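Long-range contacts in endonuclease V isoform X2 (Ciona intestinalis, PDB 6OZI), which probably cleaves nucleic acids at inosine in a metal-ion-dependent reaction, as a eukaryotic, RNA-directed member of the endonuclease V family: residues Lys34-Gly39 with Glu109-Leu114; Glu64-Tyr69 with Cys220-Ile225; Gly119-Arg124 with Val185-Val190. The protein carries 1 engineered substitution. All coordinates share one frame; numbering follows the deposited sequence.

Interaction 1: residues Lys34-Gly39 with Glu109-Leu114; sequences KVKYVG and EPQVFL
With CG beside its backbone N (chi1 -70°) and a second bend at chi2 (74°), the Gln111 side chain curls toward Lys34-Lys36, laying CG and CD against Lys34 O and bringing OE1 up to the backbone. There this one side-chain oxygen satisfies two successive backbone N-H groups. The bond from Tyr37 N, 3.0 Å from Gln111 OE1, is nearly straight and lies in the carbonyl plane; the one from Lys36 N, 2.8 Å from Gln111 OE1, comes from above that plane. Together the two bonds fix the rotation of the amide, whose NE2 turns to a triethylene glycol molecule, probably from the crystallisation liquor. The backbone N of Gln111 answers with a bent bond to Tyr37 O (3.2 Å). Further along, the strands pair through Gly39: Gly39 N bonds Val112 O (2.9 Å, 173° at the hydrogen), and Leu114 N bonds Gly39 O (2.9 Å), so Gly39 bridges two residues of the partner strand. A side chain on Gly39 would run into Phe113 CE2 and Pro110 CG. Pro110 CG already rests over one face of the Phe113 ring, 3.5 Å above its plane and offset toward the rim. Pro110 CB also packs 3.9 Å from Tyr37 CB. On the sheet face carrying Val38 and Val112, these two valines lie side by side, though Val38 has two conformers; Pro228 of helix 227-243 touches Val38 and Leu114 there. Strands 37-45 and 112-116 pair in parallel at the middle of a mixed sheet whose first five strands run in the order 3-2-1-4-5, the signature of the RNase H-like fold.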
loop_
_atom_site.group_PDB
_atom_site.type_symbol
_atom_site.label_atom_id
_atom_site.label_comp_id
_atom_site.label_asym_id
_atom_site.label_seq_id
_atom_site.Cartn_x
_atom_site.Cartn_y
_atom_site.Cartn_z
ATOM N N LYS A 34 28.921 21.538 3.797
ATOM C CA LYS A 34 29.473 20.536 4.699
ATOM C C LYS A 34 28.683 19.231 4.713
ATOM O O LYS A 34 29.142 18.254 5.312
ATOM C CB LYS A 34 29.553 21.104 6.118
ATOM C CG LYS A 34 30.675 22.123 6.308
ATOM C CD LYS A 34 30.805 22.510 7.762
ATOM C CE LYS A 34 32.082 23.284 8.017
ATOM N NZ LYS A 34 32.330 23.425 9.481
ATOM N N VAL A 35 27.515 19.183 4.081
ATOM C CA VAL A 35 26.693 17.977 4.106
ATOM C C VAL A 35 27.266 16.958 3.129
ATOM O O VAL A 35 27.211 17.151 1.910
ATOM C CB VAL A 35 25.230 18.285 3.781
ATOM C CG1 VAL A 35 24.407 17.009 3.878
ATOM C CG2 VAL A 35 24.699 19.344 4.735
ATOM N N LYS A 36 27.832 15.878 3.665
ATOM C CA LYS A 36 28.261 14.732 2.874
ATOM C C LYS A 36 27.345 13.531 3.035
ATOM O O LYS A 36 27.257 12.705 2.124
ATOM C CB LYS A 36 29.691 14.320 3.252
ATOM C CG LYS A 36 30.663 15.485 3.378
ATOM C CD LYS A 36 30.799 16.272 2.085
ATOM C CE LYS A 36 31.679 17.492 2.278
ATOM N NZ LYS A 36 31.547 18.441 1.142
ATOM N N TYR A 37 26.678 13.409 4.183
ATOM C CA TYR A 37 25.706 12.356 4.424
ATOM C C TYR A 37 24.516 12.939 5.169
ATOM O O TYR A 37 24.666 13.856 5.981
ATOM C CB TYR A 37 26.294 11.206 5.249
ATOM C CG TYR A 37 27.486 10.532 4.618
ATOM C CD1 TYR A 37 27.329 9.590 3.605
ATOM C CD2 TYR A 37 28.778 10.840 5.034
ATOM C CE1 TYR A 37 28.431 8.973 3.028
ATOM C CE2 TYR A 37 29.881 10.226 4.462
ATOM C CZ TYR A 37 29.700 9.297 3.467
ATOM O OH TYR A 37 30.792 8.689 2.909
ATOM N N VAL A 38 23.334 12.395 4.882
ATOM C CA VAL A 38 22.100 12.737 5.581
ATOM C C VAL A 38 21.533 11.466 6.196
ATOM O O VAL A 38 21.497 10.414 5.549
ATOM C CB VAL A 38 21.054 13.383 4.649
ATOM C CG1 VAL A 38 19.793 13.723 5.432
ATOM C CG2 VAL A 38 21.620 14.620 3.973
ATOM N N GLY A 39 21.088 11.565 7.440
ATOM C CA GLY A 39 20.520 10.440 8.148
ATOM C C GLY A 39 19.001 10.448 8.137
ATOM O O GLY A 39 18.358 11.492 7.968
ATOM N N GLU A 109 28.722 8.890 10.032
ATOM C CA GLU A 109 27.765 9.675 10.793
ATOM C C GLU A 109 27.385 10.907 9.978
ATOM O O GLU A 109 28.273 11.615 9.489
ATOM C CB GLU A 109 28.334 10.090 12.154
ATOM C CG GLU A 109 27.304 10.827 13.006
ATOM C CD GLU A 109 27.858 11.422 14.294
ATOM O OE1 GLU A 109 29.031 11.164 14.642
ATOM O OE2 GLU A 109 27.110 12.182 14.947
ATOM N N PRO A 110 26.099 11.165 9.767
ATOM C CA PRO A 110 25.703 12.272 8.897
ATOM C C PRO A 110 25.792 13.602 9.625
ATOM O O PRO A 110 25.736 13.675 10.853
ATOM C CB PRO A 110 24.252 11.935 8.538
ATOM C CG PRO A 110 23.763 11.162 9.712
ATOM C CD PRO A 110 24.941 10.386 10.241
ATOM N N GLN A 111 25.933 14.667 8.834
ATOM C CA GLN A 111 25.959 16.004 9.409
ATOM C C GLN A 111 24.580 16.463 9.851
ATOM O O GLN A 111 24.486 17.422 10.621
ATOM C CB GLN A 111 26.528 17.019 8.411
ATOM C CG GLN A 111 28.016 16.880 8.117
ATOM C CD GLN A 111 28.325 15.691 7.223
ATOM O OE1 GLN A 111 27.517 15.300 6.377
ATOM N NE2 GLN A 111 29.499 15.107 7.412
ATOM N N VAL A 112 23.518 15.800 9.394
ATOM C CA VAL A 112 22.149 16.200 9.716
ATOM C C VAL A 112 21.229 14.997 9.531
ATOM O O VAL A 112 21.432 14.177 8.631
ATOM C CB VAL A 112 21.703 17.396 8.841
ATOM C CG1 VAL A 112 21.775 17.039 7.361
ATOM C CG2 VAL A 112 20.295 17.829 9.209
ATOM N N PHE A 113 20.223 14.890 10.402
ATOM C CA PHE A 113 19.146 13.917 10.280
ATOM C C PHE A 113 17.837 14.582 9.864
ATOM O O PHE A 113 17.472 15.643 10.383
ATOM C CB PHE A 113 18.914 13.184 11.603
ATOM C CG PHE A 113 19.909 12.106 11.888
ATOM C CD1 PHE A 113 21.107 12.402 12.505
ATOM C CD2 PHE A 113 19.631 10.786 11.571
ATOM C CE1 PHE A 113 22.027 11.409 12.791
ATOM C CE2 PHE A 113 20.553 9.778 11.854
ATOM C CZ PHE A 113 21.753 10.096 12.464
ATOM N N LEU A 114 17.110 13.931 8.963
ATOM C CA LEU A 114 15.706 14.247 8.730
ATOM C C LEU A 114 14.849 13.353 9.616
ATOM O O LEU A 114 15.003 12.127 9.605
ATOM C CB LEU A 114 15.310 14.041 7.264
ATOM C CG LEU A 114 16.174 14.728 6.206
ATOM C CD1 LEU A 114 15.582 14.519 4.814
ATOM C CD2 LEU A 114 16.338 16.213 6.510
#

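Interaction 2: residues Glu64-Tyr69 with Cys220-Ile225; sequences EMKQVY and CTKTRI. With nucleotides of chain D.
This is a small, partly buried apolar contact, with no hydrogen bond across it, in which Met65 of the turn before edge strand 67-76 meets Cys220 and Lys222 of the loop joining helices 210-219 and 227-243. Met65 has a left-handed backbone conformation and a side chain bent at chi2 and chi3, which folds the thioether over Cys220: SD lies 3.7 Å from Cys220 CA, and the methyl CE 3.7 Å from Cys220 SG. Lys222 stretches out beyond CG and lies along the root of the same methionine, its CE 4.0 Å from Met65 CB. Lys222 NZ stops 4.8 Å from Lys66 NZ, a like-charge approach that is probably mildly unfavourable; the Lys222 side chain also touches Glu227 of helix 227-243. Just beyond the turn, Val68 and Tyr69 both face Val59 in a classic beta bulge of the RNase H-like sheet. The far end of the loop serves the nucleic acid. Arg224 N donates to OP1 of DA12 of chain D (2.9 Å), while Thr223 CG2 packs 3.3 Å from O5' of DC11 of chain D. The Arg224 side chain, extended as far as NE, is tied by its guanidinium to the carbonyls of Lys145, Lys198 and Pro199.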
loop_
_atom_site.group_PDB
_atom_site.type_symbol
_atom_site.label_atom_id
_atom_site.label_comp_id
_atom_site.label_asym_id
_atom_site.label_seq_id
_atom_site.Cartn_x
_atom_site.Cartn_y
_atom_site.Cartn_z
ATOM N N GLU A 64 24.043 12.664 -3.660
ATOM C CA GLU A 64 23.673 11.567 -4.551
ATOM C C GLU A 64 22.454 10.783 -4.064
ATOM O O GLU A 64 21.812 10.111 -4.877
ATOM C CB GLU A 64 24.853 10.615 -4.731
ATOM C CG GLU A 64 26.019 11.196 -5.512
ATOM C CD GLU A 64 26.931 12.070 -4.659
ATOM O OE1 GLU A 64 26.689 12.186 -3.437
ATOM O OE2 GLU A 64 27.894 12.642 -5.216
ATOM N N MET A 65 22.122 10.860 -2.771
ATOM C CA MET A 65 20.961 10.166 -2.194
ATOM C C MET A 65 21.072 8.652 -2.340
ATOM O O MET A 65 20.080 7.961 -2.563
ATOM C CB MET A 65 19.635 10.659 -2.781
ATOM C CG MET A 65 19.193 12.018 -2.283
ATOM S SD MET A 65 19.034 12.069 -0.485
ATOM C CE MET A 65 20.473 13.063 -0.103
ATOM N N LYS A 66 22.287 8.131 -2.225
ATOM C CA LYS A 66 22.537 6.697 -2.264
ATOM C C LYS A 66 22.665 6.162 -0.846
ATOM O O LYS A 66 23.459 6.676 -0.053
ATOM C CB LYS A 66 23.801 6.383 -3.064
ATOM C CG LYS A 66 23.721 6.690 -4.556
ATOM C CD LYS A 66 22.957 5.599 -5.304
ATOM C CE LYS A 66 21.477 5.903 -5.511
ATOM N NZ LYS A 66 20.798 4.728 -6.158
ATOM N N GLN A 67 21.887 5.132 -0.536
ATOM C CA GLN A 67 21.909 4.547 0.796
ATOM C C GLN A 67 23.262 3.880 1.038
ATOM O O GLN A 67 23.699 3.035 0.246
ATOM C CB GLN A 67 20.779 3.532 0.949
ATOM C CG GLN A 67 20.592 3.022 2.368
ATOM C CD GLN A 67 19.498 1.973 2.451
ATOM O OE1 GLN A 67 18.323 2.264 2.213
ATOM N NE2 GLN A 67 19.881 0.741 2.780
ATOM N N VAL A 68 23.944 4.294 2.102
ATOM C CA VAL A 68 25.214 3.689 2.489
ATOM C C VAL A 68 25.148 3.012 3.847
ATOM O O VAL A 68 26.079 2.266 4.190
ATOM C CB VAL A 68 26.368 4.717 2.471
ATOM C CG1 VAL A 68 26.642 5.199 1.053
ATOM C CG2 VAL A 68 26.045 5.895 3.375
ATOM N N TYR A 69 24.091 3.235 4.630
ATOM C CA TYR A 69 23.955 2.557 5.913
ATOM C C TYR A 69 22.484 2.302 6.201
ATOM O O TYR A 69 21.634 3.144 5.913
ATOM C CB TYR A 69 24.575 3.382 7.046
ATOM C CG TYR A 69 24.403 2.799 8.445
ATOM C CD1 TYR A 69 23.278 3.095 9.216
ATOM C CD2 TYR A 69 25.381 1.984 9.005
ATOM C CE1 TYR A 69 23.128 2.585 10.494
ATOM C CE2 TYR A 69 25.236 1.469 10.278
ATOM C CZ TYR A 69 24.110 1.773 11.019
ATOM O OH TYR A 69 23.978 1.260 12.288
ATOM N N CYS A 220 17.309 16.585 -0.846
ATOM C CA CYS A 220 16.966 15.196 -0.573
ATOM C C CYS A 220 15.723 14.730 -1.322
ATOM O O CYS A 220 15.302 13.590 -1.123
ATOM C CB CYS A 220 16.746 14.979 0.928
ATOM S SG CYS A 220 18.224 15.162 1.950
ATOM N N THR A 221 15.131 15.569 -2.171
ATOM C CA THR A 221 13.830 15.281 -2.764
ATOM C C THR A 221 13.993 14.671 -4.153
ATOM O O THR A 221 14.551 15.302 -5.059
ATOM C CB THR A 221 12.974 16.546 -2.844
ATOM O OG1 THR A 221 12.616 16.972 -1.522
ATOM C CG2 THR A 221 11.708 16.279 -3.646
ATOM N N LYS A 222 13.510 13.440 -4.310
ATOM C CA LYS A 222 13.204 12.866 -5.614
ATOM C C LYS A 222 11.703 12.813 -5.852
ATOM O O LYS A 222 11.215 13.297 -6.879
ATOM C CB LYS A 222 13.806 11.458 -5.750
ATOM C CG LYS A 222 15.323 11.424 -5.808
ATOM C CD LYS A 222 15.845 10.013 -6.036
ATOM C CE LYS A 222 17.369 9.988 -6.054
ATOM N NZ LYS A 222 17.928 8.601 -6.083
ATOM N N THR A 223 10.957 12.249 -4.905
ATOM C CA THR A 223 9.507 12.295 -4.859
ATOM C C THR A 223 9.094 13.105 -3.625
ATOM O O THR A 223 9.934 13.724 -2.967
ATOM C CB THR A 223 8.941 10.869 -4.855
ATOM O OG1 THR A 223 9.419 10.162 -3.705
ATOM C CG2 THR A 223 9.382 10.125 -6.113
ATOM N N ARG A 224 7.795 13.095 -3.307
ATOM C CA ARG A 224 7.286 13.967 -2.250
ATOM C C ARG A 224 7.997 13.714 -0.924
ATOM O O ARG A 224 8.379 14.659 -0.221
ATOM C CB ARG A 224 5.774 13.783 -2.085
ATOM C CG ARG A 224 5.150 14.712 -1.048
ATOM C CD ARG A 224 3.655 14.440 -0.872
ATOM N NE ARG A 224 3.056 15.261 0.181
ATOM C CZ ARG A 224 2.660 14.804 1.368
ATOM N NH1 ARG A 224 2.788 13.524 1.669
ATOM N NH2 ARG A 224 2.128 15.630 2.258
ATOM N N ILE A 225 8.166 12.450 -0.555
ATOM C CA ILE A 225 8.813 12.083 0.702
ATOM C C ILE A 225 10.323 12.051 0.467
ATOM O O ILE A 225 10.797 11.189 -0.288
ATOM C CB ILE A 225 8.311 10.732 1.218
ATOM C CG1 ILE A 225 6.778 10.695 1.229
ATOM C CG2 ILE A 225 8.871 10.461 2.591
ATOM C CD1 ILE A 225 6.142 11.789 2.035
ATOM P P DA D 12 5.096 10.995 -4.859
ATOM O OP1 DA D 12 5.836 12.213 -5.259
ATOM O OP2 DA D 12 5.187 10.476 -3.473
ATOM O "O5'" DA D 12 3.547 11.183 -5.203
ATOM C "C5'" DA D 12 3.165 11.901 -6.367
ATOM C "C4'" DA D 12 1.667 11.845 -6.553
ATOM O "O4'" DA D 12 1.285 10.484 -6.829
ATOM C "C3'" DA D 12 0.855 12.256 -5.336
ATOM O "O3'" DA D 12 0.563 13.646 -5.401
ATOM C "C2'" DA D 12 -0.413 11.419 -5.481
ATOM C "C1'" DA D 12 0.106 10.148 -6.129
ATOM N N9 DA D 12 0.413 9.096 -5.167
ATOM C C8 DA D 12 1.560 8.940 -4.442
ATOM N N7 DA D 12 1.548 7.893 -3.648
ATOM C C5 DA D 12 0.303 7.335 -3.863
ATOM C C6 DA D 12 -0.335 6.207 -3.322
ATOM N N6 DA D 12 0.227 5.401 -2.420
ATOM N N1 DA D 12 -1.577 5.935 -3.754
ATOM C C2 DA D 12 -2.135 6.744 -4.666
ATOM N N3 DA D 12 -1.642 7.828 -5.241
ATOM C C4 DA D 12 -0.408 8.070 -4.795
ATOM P P DC D 11 9.257 5.732 -5.471
ATOM O OP1 DC D 11 10.455 5.839 -6.333
ATOM O OP2 DC D 11 9.375 5.627 -3.999
ATOM O "O5'" DC D 11 8.379 7.010 -5.778
ATOM C "C5'" DC D 11 7.102 7.114 -5.220
ATOM C "C4'" DC D 11 6.119 7.587 -6.258
ATOM O "O4'" DC D 11 5.387 6.462 -6.767
ATOM C "C3'" DC D 11 5.082 8.542 -5.727
ATOM O "O3'" DC D 11 5.572 9.845 -5.867
ATOM C "C2'" DC D 11 3.880 8.298 -6.635
ATOM C "C1'" DC D 11 4.063 6.846 -7.063
ATOM N N1 DC D 11 3.136 5.874 -6.407
ATOM C C2 DC D 11 1.826 5.767 -6.862
ATOM O O2 DC D 11 1.453 6.507 -7.776
ATOM N N3 DC D 11 1.001 4.860 -6.285
ATOM C C4 DC D 11 1.447 4.078 -5.307
ATOM N N4 DC D 11 0.596 3.197 -4.768
ATOM C C5 DC D 11 2.788 4.170 -4.829
ATOM C C6 DC D 11 3.592 5.069 -5.407
#

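Interaction 3: residues Gly119-Arg124 with Val185-Val190; sequences GFFHIR and VLAKAV. With nucleotides of chain C.
Val185 O sits at the edge of the Phe120 ring near its plane, 3.6 Å from Phe120 CE2, where the polarised ring hydrogens probably suit it. The next carbonyl oxygen, Leu186 O, is a looser neighbour of Phe121, 3.7 Å from Phe121 CB. From Phe120 CE2, Leu186 CD2 is 3.8 Å away, the two side chains crossing at about a right angle. Phe121 holds CG anti to the backbone N (chi1 -175°), which sends its ring to the bulged strand: CD1 meets Leu186 CB (3.8 Å) and CD2 meets Ala187 CB (3.5 Å). Two backbone irregularities meet here, for Phe121 is the centre of an inverse gamma turn in the loop after strand 112-116, and Leu186 and Ala187 form a classic beta bulge opposite Ile177, near the outer edge of the RNase H-like sheet. An alanine in place of Phe121 would take away the ring that Leu186 and Ala187 pack on and is likely to leave a gap between loop and strand. Arg25 and Arg125 make cation-pi contacts with Phe120. Next to Phe121, the His122 ring turns an edge to the deoxyinosine, CD2 lying 3.7 Å from O6 of DI5 of chain C, while its NE2 is hydrogen-bonded to Ser84 O.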
loop_
_atom_site.group_PDB
_atom_site.type_symbol
_atom_site.label_atom_id
_atom_site.label_comp_id
_atom_site.label_asym_id
_atom_site.label_seq_id
_atom_site.Cartn_x
_atom_site.Cartn_y
_atom_site.Cartn_z
ATOM N N GLY A 119 9.824 20.176 14.234
ATOM C CA GLY A 119 10.834 20.612 15.173
ATOM C C GLY A 119 10.336 21.801 15.969
ATOM O O GLY A 119 9.594 21.635 16.941
ATOM N N PHE A 120 10.722 23.010 15.551
ATOM C CA PHE A 120 10.249 24.229 16.209
ATOM C C PHE A 120 8.733 24.374 16.100
ATOM O O PHE A 120 8.101 24.992 16.965
ATOM C CB PHE A 120 10.966 25.430 15.584
ATOM C CG PHE A 120 10.673 26.762 16.240
ATOM C CD1 PHE A 120 11.069 27.029 17.545
ATOM C CD2 PHE A 120 10.060 27.773 15.519
ATOM C CE1 PHE A 120 10.822 28.270 18.128
ATOM C CE2 PHE A 120 9.810 29.015 16.095
ATOM C CZ PHE A 120 10.186 29.259 17.402
ATOM N N PHE A 121 8.134 23.789 15.061
ATOM C CA PHE A 121 6.705 23.918 14.758
ATOM C C PHE A 121 5.888 23.083 15.741
ATOM O O PHE A 121 5.372 22.008 15.422
ATOM C CB PHE A 121 6.468 23.496 13.310
ATOM C CG PHE A 121 5.068 23.695 12.825
ATOM C CD1 PHE A 121 4.157 24.447 13.545
ATOM C CD2 PHE A 121 4.668 23.137 11.625
ATOM C CE1 PHE A 121 2.863 24.631 13.077
ATOM C CE2 PHE A 121 3.379 23.314 11.145
ATOM C CZ PHE A 121 2.475 24.063 11.871
ATOM N N HIS A 122 5.699 23.635 16.941
ATOM C CA HIS A 122 5.186 22.859 18.060
ATOM C C HIS A 122 4.617 23.817 19.094
ATOM O O HIS A 122 5.095 24.946 19.232
ATOM C CB HIS A 122 6.307 22.002 18.649
ATOM C CG HIS A 122 5.890 21.123 19.784
ATOM N ND1 HIS A 122 5.945 21.530 21.101
ATOM C CD2 HIS A 122 5.479 19.833 19.807
ATOM C CE1 HIS A 122 5.549 20.541 21.882
ATOM N NE2 HIS A 122 5.263 19.500 21.123
ATOM N N ILE A 123 3.591 23.356 19.822
ATOM C CA ILE A 123 2.888 24.224 20.769
ATOM C C ILE A 123 3.848 24.831 21.789
ATOM O O ILE A 123 3.723 26.008 22.158
ATOM C CB ILE A 123 1.739 23.464 21.458
ATOM C CG1 ILE A 123 1.057 24.385 22.474
ATOM C CG2 ILE A 123 2.242 22.163 22.089
ATOM C CD1 ILE A 123 -0.215 23.825 23.066
ATOM N N ARG A 124 4.810 24.046 22.275
ATOM C CA ARG A 124 5.819 24.557 23.191
ATOM C C ARG A 124 7.190 24.662 22.524
ATOM O O ARG A 124 8.213 24.675 23.214
ATOM C CB ARG A 124 5.880 23.697 24.455
ATOM C CG ARG A 124 4.714 23.931 25.436
ATOM C CD ARG A 124 4.609 22.822 26.495
ATOM N NE ARG A 124 4.354 21.507 25.905
ATOM C CZ ARG A 124 3.147 21.016 25.624
ATOM N NH1 ARG A 124 2.051 21.727 25.872
ATOM N NH2 ARG A 124 3.037 19.808 25.087
ATOM N N VAL A 185 7.819 32.979 12.334
ATOM C CA VAL A 185 7.674 31.853 11.420
ATOM C C VAL A 185 7.981 30.565 12.171
ATOM O O VAL A 185 9.006 30.450 12.856
ATOM C CB VAL A 185 8.584 32.014 10.193
ATOM C CG1 VAL A 185 8.481 30.778 9.297
ATOM C CG2 VAL A 185 8.205 33.275 9.412
ATOM N N LEU A 186 7.073 29.602 12.068
ATOM C CA LEU A 186 7.224 28.305 12.703
ATOM C C LEU A 186 7.783 27.247 11.766
ATOM O O LEU A 186 8.502 26.347 12.220
ATOM C CB LEU A 186 5.871 27.833 13.244
ATOM C CG LEU A 186 5.164 28.739 14.261
ATOM C CD1 LEU A 186 3.859 28.109 14.726
ATOM C CD2 LEU A 186 6.056 29.055 15.454
ATOM N N ALA A 187 7.440 27.322 10.483
ATOM C CA ALA A 187 7.770 26.281 9.524
ATOM C C ALA A 187 7.597 26.836 8.119
ATOM O O ALA A 187 7.194 27.985 7.920
ATOM C CB ALA A 187 6.895 25.042 9.727
ATOM N N LYS A 188 7.870 25.982 7.141
ATOM C CA LYS A 188 7.759 26.326 5.732
ATOM C C LYS A 188 7.007 25.192 5.049
ATOM O O LYS A 188 7.419 24.031 5.137
ATOM C CB LYS A 188 9.149 26.535 5.124
ATOM C CG LYS A 188 9.237 27.641 4.106
ATOM C CD LYS A 188 10.668 28.141 4.032
ATOM C CE LYS A 188 10.780 29.440 3.240
ATOM N NZ LYS A 188 10.410 30.616 4.058
ATOM N N ALA A 189 5.872 25.516 4.440
ATOM C CA ALA A 189 5.155 24.583 3.578
ATOM C C ALA A 189 5.823 24.579 2.209
ATOM O O ALA A 189 5.911 25.624 1.560
ATOM C CB ALA A 189 3.688 24.985 3.458
ATOM N N VAL A 190 6.326 23.424 1.782
ATOM C CA VAL A 190 7.146 23.359 0.580
ATOM C C VAL A 190 6.611 22.297 -0.364
ATOM O O VAL A 190 5.931 21.343 0.037
ATOM C CB VAL A 190 8.633 23.085 0.894
ATOM C CG1 VAL A 190 9.192 24.164 1.817
ATOM C CG2 VAL A 190 8.821 21.687 1.478
ATOM P P DI C 5 -1.494 15.106 14.052
ATOM O OP1 DI C 5 -2.365 14.989 12.831
ATOM O OP2 DI C 5 -1.588 13.885 14.933
ATOM O "O5'" DI C 5 0.061 15.454 13.629
ATOM C "C5'" DI C 5 0.335 16.176 12.456
ATOM C "C4'" DI C 5 1.808 16.037 12.106
ATOM O "O4'" DI C 5 2.665 16.709 13.304
ATOM C "C3'" DI C 5 2.181 14.775 12.006
ATOM O "O3'" DI C 5 3.176 14.580 10.903
ATOM C "C2'" DI C 5 2.873 14.420 13.345
ATOM C "C1'" DI C 5 3.422 15.775 13.835
ATOM N N9 DI C 5 3.349 15.803 15.305
ATOM C C8 DI C 5 2.410 15.654 16.252
ATOM N N7 DI C 5 3.033 15.780 17.444
ATOM C C5 DI C 5 4.319 15.997 17.225
ATOM C C6 DI C 5 5.497 16.214 18.175
ATOM O O6 DI C 5 5.347 16.199 19.348
ATOM N N1 DI C 5 6.796 16.424 17.640
ATOM C C2 DI C 5 7.002 16.430 16.222
ATOM N N3 DI C 5 5.880 16.218 15.325
ATOM C C4 DI C 5 4.523 16.004 15.885
#

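All three reach one mixed sheet. Interactions 1 and 2 are neighbours, their centres about 12 Å apart, and touch: Cys220 SG packs 3.9 Å from Leu114 CD1, and Tyr37 CE1 3.9 Å from Val68 CG2. Interaction 3 stands apart, its centre about 21 Å from that of interaction 1 and about 23 Å from that of interaction 2, toward the other outer strand. Along the chain the segments of interactions 1 and 2 alternate, interaction 1 closes before interaction 3 opens, and both segments of interaction 3 fall between those of interaction 2. The central strand pair lies beside a loop contacting the chain D backbone, while interaction 3 joins the loop beside the chain C deoxyinosine to strand 184-190.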